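Histone-lysine N-methyltransferase family member SUVH9 (Arabidopsis thaliana, PDB 4NJ5) acts in gene silencing without methyltransferase activity of its own, and may bind methylated DNA and recruit RNA polymerase V to chromatin. Local coordinates at residues I22-M28 and W424-V430. Numbering follows the deposited sequence.
Sequences IYDSLRM and WGDLSQV
S25 meets W424 and G425 where helix 8-35 packs on a SET-domain loop. The backbone N of G425 donates to S25 OG over 2.9 Å, a bent bond (N-H...O angle 141°). The same OG lies over one face of the W424 indole, offset toward the rim, 3.6 Å from CE3. D24 CB approaches the ring edge, 3.8 Å from CH2. M28 SD makes an oblique Met-aromatic contact, 4.7 Å from the six-membered ring centroid and 62° off its normal. W424 CG stands anti to the backbone N (chi1 177°), carrying the indole to the helix although the CB of W424 points away from 22-28. L427 CD2 presses on the helix backbone, 3.5 Å from L26 N, while V430 CG1 meets L26 CD1 and V430 CG2 meets I22 CG2. Behind these, S25 OG donates to M21 O one turn back, W424 NE1 bonds L330 O, and D24 OD2 bonds N493 ND2, a further SET-domain link. Cutting W424 back to an alanine would probably strip the ring face from S25 OG, open a gap beside D24 and M28, and leave L330 O without its indole donor. The S25 hydroxyl, donor and acceptor at once, makes the one hydrogen bond between 22-28 and 424-430.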
ATOM      1  N   ILE A  22       4.691   6.282 -10.256  1.00 21.03           N
ATOM      2  CA  ILE A  22       5.938   6.963 -10.580  1.00 21.71           C
ATOM      3  C   ILE A  22       6.725   7.310  -9.320  1.00 23.48           C
ATOM      4  O   ILE A  22       7.921   7.023  -9.230  1.00 21.70           O
ATOM      5  CB  ILE A  22       5.700   8.243 -11.399  1.00 25.38           C
ATOM      6  CG1 ILE A  22       5.255   7.891 -12.821  1.00 28.10           C
ATOM      7  CG2 ILE A  22       6.963   9.092 -11.445  1.00 24.99           C
ATOM      8  CD1 ILE A  22       5.093   9.100 -13.724  1.00 27.52           C
ATOM      9  N   TYR A  23       6.053   7.915  -8.343  1.00 20.57           N
ATOM     10  CA  TYR A  23       6.727   8.322  -7.111  1.00 21.43           C
ATOM     11  C   TYR A  23       7.417   7.150  -6.403  1.00 20.14           C
ATOM     12  O   TYR A  23       8.625   7.196  -6.138  1.00 20.77           O
ATOM     13  CB  TYR A  23       5.757   9.034  -6.162  1.00 20.82           C
ATOM     14  CG  TYR A  23       6.401   9.478  -4.867  1.00 20.16           C
ATOM     15  CD1 TYR A  23       7.166  10.637  -4.808  1.00 20.63           C
ATOM     16  CD2 TYR A  23       6.244   8.738  -3.706  1.00 19.26           C
ATOM     17  CE1 TYR A  23       7.757  11.044  -3.628  1.00 20.26           C
ATOM     18  CE2 TYR A  23       6.835   9.134  -2.521  1.00 20.12           C
ATOM     19  CZ  TYR A  23       7.588  10.287  -2.487  1.00 19.83           C
ATOM     20  OH  TYR A  23       8.173  10.679  -1.308  1.00 20.03           O
ATOM     21  N   ASP A  24       6.655   6.099  -6.116  1.00 19.56           N
ATOM     22  CA  ASP A  24       7.217   4.944  -5.417  1.00 26.45           C
ATOM     23  C   ASP A  24       8.300   4.213  -6.222  1.00 28.93           C
ATOM     24  O   ASP A  24       9.300   3.751  -5.650  1.00 30.91           O
ATOM     25  CB  ASP A  24       6.113   3.984  -4.960  1.00 25.10           C
ATOM     26  CG  ASP A  24       5.405   4.470  -3.704  1.00 23.43           C
ATOM     27  OD1 ASP A  24       6.089   5.018  -2.813  1.00 24.21           O
ATOM     28  OD2 ASP A  24       4.168   4.308  -3.608  1.00 18.69           O
ATOM     29  N   SER A  25       8.117   4.120  -7.540  1.00 32.52           N
ATOM     30  CA  SER A  25       9.155   3.530  -8.385  1.00 31.15           C
ATOM     31  C   SER A  25      10.453   4.331  -8.312  1.00 31.72           C
ATOM     32  O   SER A  25      11.542   3.760  -8.204  1.00 33.34           O
ATOM     33  CB  SER A  25       8.692   3.426  -9.836  1.00 21.95           C
ATOM     34  OG  SER A  25       7.580   2.560  -9.941  1.00 21.79           O
ATOM     35  N   LEU A  26      10.327   5.654  -8.369  1.00 22.60           N
ATOM     36  CA  LEU A  26      11.481   6.546  -8.301  1.00 25.86           C
ATOM     37  C   LEU A  26      12.214   6.397  -6.968  1.00 28.43           C
ATOM     38  O   LEU A  26      13.442   6.240  -6.940  1.00 25.15           O
ATOM     39  CB  LEU A  26      11.046   7.998  -8.496  1.00 25.88           C
ATOM     40  CG  LEU A  26      11.941   8.930  -9.315  1.00 28.75           C
ATOM     41  CD1 LEU A  26      11.685  10.369  -8.891  1.00 28.53           C
ATOM     42  CD2 LEU A  26      13.419   8.585  -9.173  1.00 28.77           C
ATOM     43  N   ARG A  27      11.461   6.461  -5.871  1.00 22.86           N
ATOM     44  CA  ARG A  27      12.032   6.219  -4.549  1.00 27.59           C
ATOM     45  C   ARG A  27      12.838   4.931  -4.543  1.00 25.11           C
ATOM     46  O   ARG A  27      14.017   4.922  -4.177  1.00 26.71           O
ATOM     47  CB  ARG A  27      10.935   6.107  -3.491  1.00 28.28           C
ATOM     48  CG  ARG A  27      10.547   7.399  -2.812  1.00 26.16           C
ATOM     49  CD  ARG A  27       9.853   7.111  -1.485  1.00 27.01           C
ATOM     50  NE  ARG A  27       8.894   6.012  -1.588  1.00 26.66           N
ATOM     51  CZ  ARG A  27       9.088   4.795  -1.083  1.00 26.37           C
ATOM     52  NH1 ARG A  27      10.211   4.517  -0.431  1.00 25.89           N
ATOM     53  NH2 ARG A  27       8.160   3.858  -1.232  1.00 22.19           N
ATOM     54  N   MET A  28      12.192   3.845  -4.961  1.00 23.34           N
ATOM     55  CA  MET A  28      12.840   2.539  -4.957  1.00 24.13           C
ATOM     56  C   MET A  28      14.114   2.539  -5.800  1.00 25.57           C
ATOM     57  O   MET A  28      15.101   1.894  -5.446  1.00 26.83           O
ATOM     58  CB  MET A  28      11.866   1.451  -5.417  1.00 23.35           C
ATOM     59  CG  MET A  28      10.767   1.159  -4.401  1.00 22.46           C
ATOM     60  SD  MET A  28       9.528  -0.004  -5.000  1.00 25.24           S
ATOM     61  CE  MET A  28      10.548  -1.449  -5.303  1.00 23.94           C
ATOM     62  N   TRP A 424       4.424  -0.195 -13.442  1.00 21.32           N
ATOM     63  CA  TRP A 424       5.148  -0.275 -12.175  1.00 20.30           C
ATOM     64  C   TRP A 424       6.645  -0.445 -12.431  1.00 20.35           C
ATOM     65  O   TRP A 424       7.066  -1.361 -13.137  1.00 20.45           O
ATOM     66  CB  TRP A 424       4.599  -1.431 -11.336  1.00 19.28           C
ATOM     67  CG  TRP A 424       5.303  -1.654 -10.042  1.00 22.89           C
ATOM     68  CD1 TRP A 424       6.008  -2.763  -9.676  1.00 22.45           C
ATOM     69  CD2 TRP A 424       5.372  -0.748  -8.934  1.00 18.21           C
ATOM     70  NE1 TRP A 424       6.513  -2.605  -8.407  1.00 21.03           N
ATOM     71  CE2 TRP A 424       6.136  -1.377  -7.929  1.00 20.40           C
ATOM     72  CE3 TRP A 424       4.862   0.531  -8.693  1.00 18.71           C
ATOM     73  CZ2 TRP A 424       6.405  -0.769  -6.702  1.00 18.41           C
ATOM     74  CZ3 TRP A 424       5.129   1.134  -7.476  1.00 20.80           C
ATOM     75  CH2 TRP A 424       5.894   0.483  -6.496  1.00 17.79           C
ATOM     76  N   GLY A 425       7.444   0.461 -11.880  1.00 21.84           N
ATOM     77  CA  GLY A 425       8.879   0.439 -12.102  1.00 21.28           C
ATOM     78  C   GLY A 425       9.333   1.300 -13.271  1.00 22.58           C
ATOM     79  O   GLY A 425      10.532   1.487 -13.480  1.00 22.37           O
ATOM     80  N   ASP A 426       8.377   1.821 -14.036  1.00 22.73           N
ATOM     81  CA  ASP A 426       8.684   2.685 -15.175  1.00 26.26           C
ATOM     82  C   ASP A 426       9.094   4.073 -14.687  1.00 26.17           C
ATOM     83  O   ASP A 426       8.353   4.734 -13.966  1.00 25.36           O
ATOM     84  CB  ASP A 426       7.481   2.779 -16.127  1.00 31.67           C
ATOM     85  CG  ASP A 426       7.817   3.467 -17.452  1.00 36.42           C
ATOM     86  OD1 ASP A 426       8.547   4.476 -17.448  1.00 35.42           O
ATOM     87  OD2 ASP A 426       7.342   2.995 -18.506  1.00 40.09           O
ATOM     88  N   LEU A 427      10.279   4.509 -15.100  1.00 30.74           N
ATOM     89  CA  LEU A 427      10.814   5.803 -14.701  1.00 32.59           C
ATOM     90  C   LEU A 427      11.027   6.699 -15.910  1.00 33.45           C
ATOM     91  O   LEU A 427      11.745   7.699 -15.831  1.00 32.14           O
ATOM     92  CB  LEU A 427      12.149   5.611 -13.986  1.00 38.05           C
ATOM     93  CG  LEU A 427      12.137   4.671 -12.783  1.00 36.07           C
ATOM     94  CD1 LEU A 427      13.555   4.402 -12.318  1.00 34.07           C
ATOM     95  CD2 LEU A 427      11.306   5.276 -11.673  1.00 35.72           C
ATOM     96  N   SER A 428      10.409   6.336 -17.030  1.00 35.02           N
ATOM     97  CA  SER A 428      10.639   7.045 -18.285  1.00 38.70           C
ATOM     98  C   SER A 428      10.092   8.474 -18.283  1.00 37.54           C
ATOM     99  O   SER A 428      10.476   9.281 -19.128  1.00 38.07           O
ATOM    100  CB  SER A 428      10.065   6.261 -19.468  1.00 50.00           C
ATOM    101  OG  SER A 428       8.651   6.372 -19.508  1.00 54.68           O
ATOM    102  N   GLN A 429       9.198   8.784 -17.346  1.00 30.77           N
ATOM    103  CA  GLN A 429       8.644  10.131 -17.248  1.00 35.31           C
ATOM    104  C   GLN A 429       9.508  11.032 -16.370  1.00 35.09           C
ATOM    105  O   GLN A 429       9.320  12.248 -16.339  1.00 40.46           O
ATOM    106  CB  GLN A 429       7.196  10.101 -16.739  1.00 45.00           C
ATOM    107  CG  GLN A 429       6.212   9.339 -17.614  1.00 51.85           C
ATOM    108  CD  GLN A 429       4.831   9.979 -17.661  1.00 58.56           C
ATOM    109  OE1 GLN A 429       4.698  11.199 -17.570  1.00 61.21           O
ATOM    110  NE2 GLN A 429       3.796   9.153 -17.810  1.00 59.54           N
ATOM    111  N   VAL A 430      10.453  10.420 -15.665  1.00 32.13           N
ATOM    112  CA  VAL A 430      11.372  11.148 -14.797  1.00 33.38           C
ATOM    113  C   VAL A 430      12.784  11.138 -15.389  1.00 38.31           C
ATOM    114  O   VAL A 430      13.471  12.164 -15.416  1.00 41.38           O
ATOM    115  CB  VAL A 430      11.390  10.548 -13.372  1.00 35.50           C
ATOM    116  CG1 VAL A 430      12.673  10.898 -12.635  1.00 38.11           C
ATOM    117  CG2 VAL A 430      10.160  10.999 -12.589  1.00 28.65           C
TER